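Local coordinates for Lmo0135 protein (Listeria monocytogenes EGD-e, PDB 5ISU) that probably binds peptides outside the cell as the substrate-binding component of an ABC transporter, at residues Phe53-Gly58 with Met402-Asp407; Leu73-Lys78 with Pro142-Thr147. All blocks are in the same frame, centred on the assembly; numbering follows the deposited sequence.

Interaction 1 (Phe53-Gly58 with Met402-Asp407); sequences FWEVDG and MGNDPD
The side chain of Asn404 leaves its backbone toward the loop of Glu55, and the carboxylate of Glu55 is turned 73° out of the plane of the Asn404 amide. With CG anti to the backbone N (chi1 172°) and the chain extended beyond it, Glu55 runs out past the amide instead of meeting it head-on. The direct link is modest: ND2 of Asn404 gives a weak hydrogen bond to the backbone O of Glu55, 3.2 Å long and bent to 126°. Two waters do more. One donates to Glu55 OE2 (2.8 Å) and to Asn404 OD1; the other donates to the same OE2 and accepts from the backbone N of Asn404 at 2.9 Å. Asn404 OD1 also accepts a hydrogen bond from Asn309 ND2, which helps fix the rotation of the amide. Loop 402-407 follows a strand of the large mixed sheet, whereas loop 53-58 leads into strand 63-68; such a wet meeting is consistent with two lobes facing each other across the cleft of a solute-binding protein. Gly403 suits a backbone conformation in which a CB would press on the preceding carbonyl O. Farther on, Asp405 OD1 accepts Asp407 N at 2.7 Å, forming an Asx turn, while Asp405 OD2 pairs with Arg445.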
loop_
_atom_site.group_PDB
_atom_site.type_symbol
_atom_site.label_atom_id
_atom_site.label_comp_id
_atom_site.label_asym_id
_atom_site.label_seq_id
_atom_site.Cartn_x
_atom_site.Cartn_y
_atom_site.Cartn_z
ATOM N N PHE A 53 -15.896 -6.140 -2.272
ATOM C CA PHE A 53 -15.396 -6.123 -3.642
ATOM C C PHE A 53 -13.894 -6.305 -3.595
ATOM O O PHE A 53 -13.261 -5.941 -2.603
ATOM C CB PHE A 53 -15.705 -4.792 -4.309
ATOM C CG PHE A 53 -17.171 -4.496 -4.415
ATOM C CD1 PHE A 53 -17.836 -3.884 -3.373
ATOM C CD2 PHE A 53 -17.879 -4.835 -5.560
ATOM C CE1 PHE A 53 -19.190 -3.599 -3.468
ATOM C CE2 PHE A 53 -19.226 -4.565 -5.666
ATOM C CZ PHE A 53 -19.891 -3.939 -4.616
ATOM N N TRP A 54 -13.326 -6.874 -4.654
ATOM C CA TRP A 54 -11.889 -7.050 -4.721
ATOM C C TRP A 54 -11.272 -5.716 -5.149
ATOM O O TRP A 54 -11.606 -5.194 -6.185
ATOM C CB TRP A 54 -11.505 -8.152 -5.716
ATOM C CG TRP A 54 -12.055 -9.512 -5.416
ATOM C CD1 TRP A 54 -13.007 -10.174 -6.118
ATOM C CD2 TRP A 54 -11.687 -10.372 -4.329
ATOM N NE1 TRP A 54 -13.245 -11.402 -5.559
ATOM C CE2 TRP A 54 -12.451 -11.547 -4.453
ATOM C CE3 TRP A 54 -10.784 -10.265 -3.276
ATOM C CZ2 TRP A 54 -12.339 -12.613 -3.560
ATOM C CZ3 TRP A 54 -10.670 -11.331 -2.371
ATOM C CH2 TRP A 54 -11.449 -12.476 -2.513
ATOM N N GLU A 55 -10.378 -5.185 -4.324
ATOM C CA GLU A 55 -9.713 -3.897 -4.561
ATOM C C GLU A 55 -8.942 -3.806 -5.873
ATOM O O GLU A 55 -9.085 -2.839 -6.610
ATOM C CB GLU A 55 -8.743 -3.595 -3.387
ATOM C CG GLU A 55 -7.826 -2.385 -3.588
ATOM C CD GLU A 55 -6.987 -2.034 -2.361
ATOM O OE1 GLU A 55 -6.952 -2.832 -1.408
ATOM O OE2 GLU A 55 -6.350 -0.949 -2.360
ATOM N N VAL A 56 -8.124 -4.819 -6.153
ATOM C CA VAL A 56 -7.264 -4.812 -7.341
ATOM C C VAL A 56 -8.017 -4.520 -8.653
ATOM O O VAL A 56 -7.472 -3.861 -9.512
ATOM C CB VAL A 56 -6.414 -6.111 -7.410
ATOM C CG1 VAL A 56 -7.259 -7.299 -7.841
ATOM C CG2 VAL A 56 -5.229 -5.942 -8.335
ATOM N N ASP A 57 -9.273 -4.947 -8.789
ATOM C CA ASP A 57 -10.056 -4.684 -10.031
ATOM C C ASP A 57 -11.498 -4.199 -9.816
ATOM O O ASP A 57 -12.241 -4.015 -10.784
ATOM C CB ASP A 57 -10.086 -5.941 -10.911
ATOM C CG ASP A 57 -10.675 -7.160 -10.188
ATOM O OD1 ASP A 57 -11.248 -7.004 -9.082
ATOM O OD2 ASP A 57 -10.552 -8.279 -10.730
ATOM N N GLY A 58 -11.899 -3.990 -8.565
ATOM C CA GLY A 58 -13.275 -3.551 -8.285
ATOM C C GLY A 58 -14.385 -4.579 -8.543
ATOM O O GLY A 58 -15.567 -4.245 -8.490
ATOM N N MET A 402 -0.337 3.881 -1.847
ATOM C CA MET A 402 -1.504 4.642 -1.361
ATOM C C MET A 402 -2.928 4.276 -1.756
ATOM O O MET A 402 -3.872 4.860 -1.195
ATOM C CB MET A 402 -1.306 6.119 -1.690
ATOM C CG MET A 402 -0.156 6.754 -0.972
ATOM S SD MET A 402 -0.230 6.553 0.805
ATOM C CE MET A 402 -1.726 7.422 1.252
ATOM N N GLY A 403 -3.126 3.357 -2.683
ATOM C CA GLY A 403 -4.505 3.046 -3.074
ATOM C C GLY A 403 -4.919 3.663 -4.415
ATOM O O GLY A 403 -4.137 4.392 -5.060
ATOM N N ASN A 404 -6.173 3.379 -4.787
ATOM C CA ASN A 404 -6.751 3.718 -6.087
ATOM C C ASN A 404 -7.376 5.107 -6.273
ATOM O O ASN A 404 -7.706 5.455 -7.407
ATOM C CB ASN A 404 -7.795 2.636 -6.478
ATOM C CG ASN A 404 -7.179 1.250 -6.642
ATOM O OD1 ASN A 404 -5.959 1.101 -6.796
ATOM N ND2 ASN A 404 -8.026 0.224 -6.613
ATOM N N ASP A 405 -7.586 5.859 -5.188
ATOM C CA ASP A 405 -8.163 7.194 -5.278
ATOM C C ASP A 405 -7.124 8.207 -4.808
ATOM O O ASP A 405 -6.559 8.058 -3.720
ATOM C CB ASP A 405 -9.478 7.326 -4.489
ATOM C CG ASP A 405 -10.193 8.690 -4.749
ATOM O OD1 ASP A 405 -9.674 9.761 -4.305
ATOM O OD2 ASP A 405 -11.283 8.692 -5.389
ATOM N N PRO A 406 -6.890 9.263 -5.619
ATOM C CA PRO A 406 -5.872 10.255 -5.261
ATOM C C PRO A 406 -6.151 11.033 -3.972
ATOM O O PRO A 406 -5.239 11.619 -3.416
ATOM C CB PRO A 406 -5.846 11.183 -6.482
ATOM C CG PRO A 406 -7.215 11.059 -7.078
ATOM C CD PRO A 406 -7.620 9.645 -6.852
ATOM N N ASP A 407 -7.382 11.029 -3.485
ATOM C CA ASP A 407 -7.697 11.758 -2.232
ATOM C C ASP A 407 -6.900 11.210 -1.034
ATOM O O ASP A 407 -6.568 11.953 -0.115
ATOM C CB ASP A 407 -9.180 11.676 -1.916
ATOM C CG ASP A 407 -9.572 12.509 -0.694
ATOM O OD1 ASP A 407 -9.407 13.752 -0.722
ATOM O OD2 ASP A 407 -10.083 11.924 0.286
HETATM O O HOH W 1 -4.953 -0.832 -4.761
HETATM O O HOH W 2 -7.601 1.397 -3.223
#

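Interaction 2 (Leu73-Lys78 with Pro142-Thr147); sequences LTYTVK and PAFENT
A backbone hydrogen bond of 3.2 Å from Glu145 N to Pro142 O draws the chain round at Pro142-Glu145, and Tyr75 of the facing strand lies against this turn. The strand directs the tyrosine toward the helix, with CG anti to the carbonyl carbon (chi1 -68°), and one face of the ring receives Phe144. The phenylalanine comes edge on: its CD2 stands 3.9 Å above the tyrosine plane, over the ring centre. With centroids 5.3 Å apart and planes at 84°, this is a T-shaped (edge-to-face) pair, in which the slightly positive C-H rim of Phe144 meets the electron-rich face of Tyr75. Phe144 reaches that place because its CG lies anti to the backbone N (chi1 -174°). The same ring makes a second edge-to-face pair with Phe135, whose strand 132-136 is bonded through its backbone to the strand of Tyr75. Flat, apolar rings suit this place, where Tyr75 and Phe144 are both buried.

Near the hydroxyl end, on the same side of the ring as Phe144, Tyr75 CE2 lies 4.0 Å from Glu145 N, which comes in obliquely, and the CB of Glu145 adds a van der Waals contact there. The hydroxyl passes alongside Pro142, Tyr75 OH lying 4.1 Å from Pro142 CA, a contact without a hydrogen bond across the segments. Proline fits the turn, as its ring already restrains the backbone at the start of the bend. Ile148, one helical turn beyond Phe144, continues the apolar surface by touching both Tyr75 and Val77. The whole is a short helix laid on one face of an antiparallel sheet, probably belonging to the extra domain that enlarges peptide-binding members of family 5 beyond the basic two-lobed fold.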
loop_
_atom_site.group_PDB
_atom_site.type_symbol
_atom_site.label_atom_id
_atom_site.label_comp_id
_atom_site.label_asym_id
_atom_site.label_seq_id
_atom_site.Cartn_x
_atom_site.Cartn_y
_atom_site.Cartn_z
ATOM N N LEU A 73 -25.243 10.911 -3.245
ATOM C CA LEU A 73 -25.309 10.841 -1.781
ATOM C C LEU A 73 -25.706 9.471 -1.255
ATOM O O LEU A 73 -25.497 9.209 -0.083
ATOM C CB LEU A 73 -26.302 11.875 -1.227
ATOM C CG LEU A 73 -25.997 13.344 -1.477
ATOM C CD1 LEU A 73 -27.109 14.182 -0.859
ATOM C CD2 LEU A 73 -24.633 13.727 -0.921
ATOM N N THR A 74 -26.280 8.609 -2.098
ATOM C CA THR A 74 -26.724 7.287 -1.657
ATOM C C THR A 74 -26.069 6.122 -2.425
ATOM O O THR A 74 -26.229 5.990 -3.637
ATOM C CB THR A 74 -28.258 7.183 -1.747
ATOM O OG1 THR A 74 -28.854 8.256 -0.998
ATOM C CG2 THR A 74 -28.753 5.856 -1.178
ATOM N N TYR A 75 -25.334 5.286 -1.695
ATOM C CA TYR A 75 -24.660 4.116 -2.241
ATOM C C TYR A 75 -25.387 2.870 -1.739
ATOM O O TYR A 75 -25.466 2.635 -0.547
ATOM C CB TYR A 75 -23.189 4.079 -1.790
ATOM C CG TYR A 75 -22.312 5.176 -2.375
ATOM C CD1 TYR A 75 -22.474 6.506 -2.011
ATOM C CD2 TYR A 75 -21.284 4.869 -3.254
ATOM C CE1 TYR A 75 -21.664 7.509 -2.552
ATOM C CE2 TYR A 75 -20.469 5.855 -3.791
ATOM C CZ TYR A 75 -20.653 7.174 -3.439
ATOM O OH TYR A 75 -19.826 8.142 -3.983
ATOM N N THR A 76 -25.893 2.065 -2.658
ATOM C CA THR A 76 -26.610 0.854 -2.319
ATOM C C THR A 76 -25.808 -0.372 -2.729
ATOM O O THR A 76 -25.486 -0.550 -3.911
ATOM C CB THR A 76 -27.960 0.821 -3.046
ATOM O OG1 THR A 76 -28.718 1.977 -2.690
ATOM C CG2 THR A 76 -28.750 -0.413 -2.680
ATOM N N VAL A 77 -25.503 -1.226 -1.750
ATOM C CA VAL A 77 -24.757 -2.464 -1.978
ATOM C C VAL A 77 -25.674 -3.674 -1.775
ATOM O O VAL A 77 -26.311 -3.807 -0.725
ATOM C CB VAL A 77 -23.573 -2.610 -0.979
ATOM C CG1 VAL A 77 -22.814 -3.912 -1.222
ATOM C CG2 VAL A 77 -22.628 -1.423 -1.077
ATOM N N LYS A 78 -25.730 -4.543 -2.781
ATOM C CA LYS A 78 -26.497 -5.787 -2.721
ATOM C C LYS A 78 -25.493 -6.920 -2.487
ATOM O O LYS A 78 -24.505 -7.017 -3.203
ATOM C CB LYS A 78 -27.220 -6.051 -4.043
ATOM C CG LYS A 78 -28.481 -5.236 -4.339
ATOM C CD LYS A 78 -29.656 -5.648 -3.460
ATOM C CE LYS A 78 -30.999 -5.225 -4.055
ATOM N NZ LYS A 78 -31.138 -3.767 -4.338
ATOM N N PRO A 142 -16.844 11.433 -3.802
ATOM C CA PRO A 142 -16.497 10.399 -4.787
ATOM C C PRO A 142 -15.539 9.307 -4.294
ATOM O O PRO A 142 -15.709 8.147 -4.664
ATOM C CB PRO A 142 -15.856 11.201 -5.932
ATOM C CG PRO A 142 -15.652 12.582 -5.387
ATOM C CD PRO A 142 -16.747 12.770 -4.406
ATOM N N ALA A 143 -14.593 9.662 -3.430
ATOM C CA ALA A 143 -13.639 8.680 -2.868
ATOM C C ALA A 143 -14.310 7.616 -2.030
ATOM O O ALA A 143 -13.682 6.617 -1.698
ATOM C CB ALA A 143 -12.587 9.382 -2.016
ATOM N N PHE A 144 -15.573 7.824 -1.655
ATOM C CA PHE A 144 -16.252 6.824 -0.829
ATOM C C PHE A 144 -16.489 5.517 -1.602
ATOM O O PHE A 144 -16.607 4.464 -0.993
ATOM C CB PHE A 144 -17.533 7.375 -0.240
ATOM C CG PHE A 144 -18.186 6.449 0.721
ATOM C CD1 PHE A 144 -17.601 6.206 1.958
ATOM C CD2 PHE A 144 -19.405 5.853 0.420
ATOM C CE1 PHE A 144 -18.203 5.364 2.875
ATOM C CE2 PHE A 144 -20.016 5.009 1.333
ATOM C CZ PHE A 144 -19.414 4.759 2.561
ATOM N N GLU A 145 -16.552 5.587 -2.932
ATOM C CA GLU A 145 -16.652 4.372 -3.735
ATOM C C GLU A 145 -15.446 3.464 -3.463
ATOM O O GLU A 145 -15.594 2.248 -3.356
ATOM C CB GLU A 145 -16.723 4.685 -5.226
ATOM C CG GLU A 145 -16.737 3.434 -6.118
ATOM C CD GLU A 145 -17.054 3.717 -7.586
ATOM O OE1 GLU A 145 -17.076 4.907 -8.012
ATOM O OE2 GLU A 145 -17.289 2.727 -8.316
ATOM N N ASN A 146 -14.261 4.064 -3.350
ATOM C CA ASN A 146 -13.040 3.320 -3.067
ATOM C C ASN A 146 -13.077 2.687 -1.668
ATOM O O ASN A 146 -12.630 1.539 -1.479
ATOM C CB ASN A 146 -11.833 4.233 -3.168
ATOM C CG ASN A 146 -10.530 3.505 -2.907
ATOM O OD1 ASN A 146 -10.133 2.623 -3.664
ATOM N ND2 ASN A 146 -9.854 3.880 -1.835
ATOM N N THR A 147 -13.582 3.436 -0.691
ATOM C CA THR A 147 -13.716 2.927 0.669
ATOM C C THR A 147 -14.625 1.677 0.665
ATOM O O THR A 147 -14.347 0.703 1.352
ATOM C CB THR A 147 -14.298 4.012 1.600
ATOM O OG1 THR A 147 -13.453 5.166 1.573
ATOM C CG2 THR A 147 -14.392 3.512 2.995
#

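Interaction 2 is the more buried of the two and is mainly a ring-on-ring contact with the backbone close by, holding a helix to a sheet; interaction 1 lies at the surface, joins two loops distant in sequence, and works chiefly through water and polar groups. Their centres are about 13 Å apart, and both segments of interaction 2 fall between the two segments of interaction 1 in the sequence. The segments 142-147 and 402-407 connect them by packing: Asp405 OD2 comes within 3.5 Å of Ala143 CA, and Asn404 CB lies 3.7 Å from Asn146 OD1. Thus segment 142-147, which packs on Tyr75, also meets the loop of 402-407.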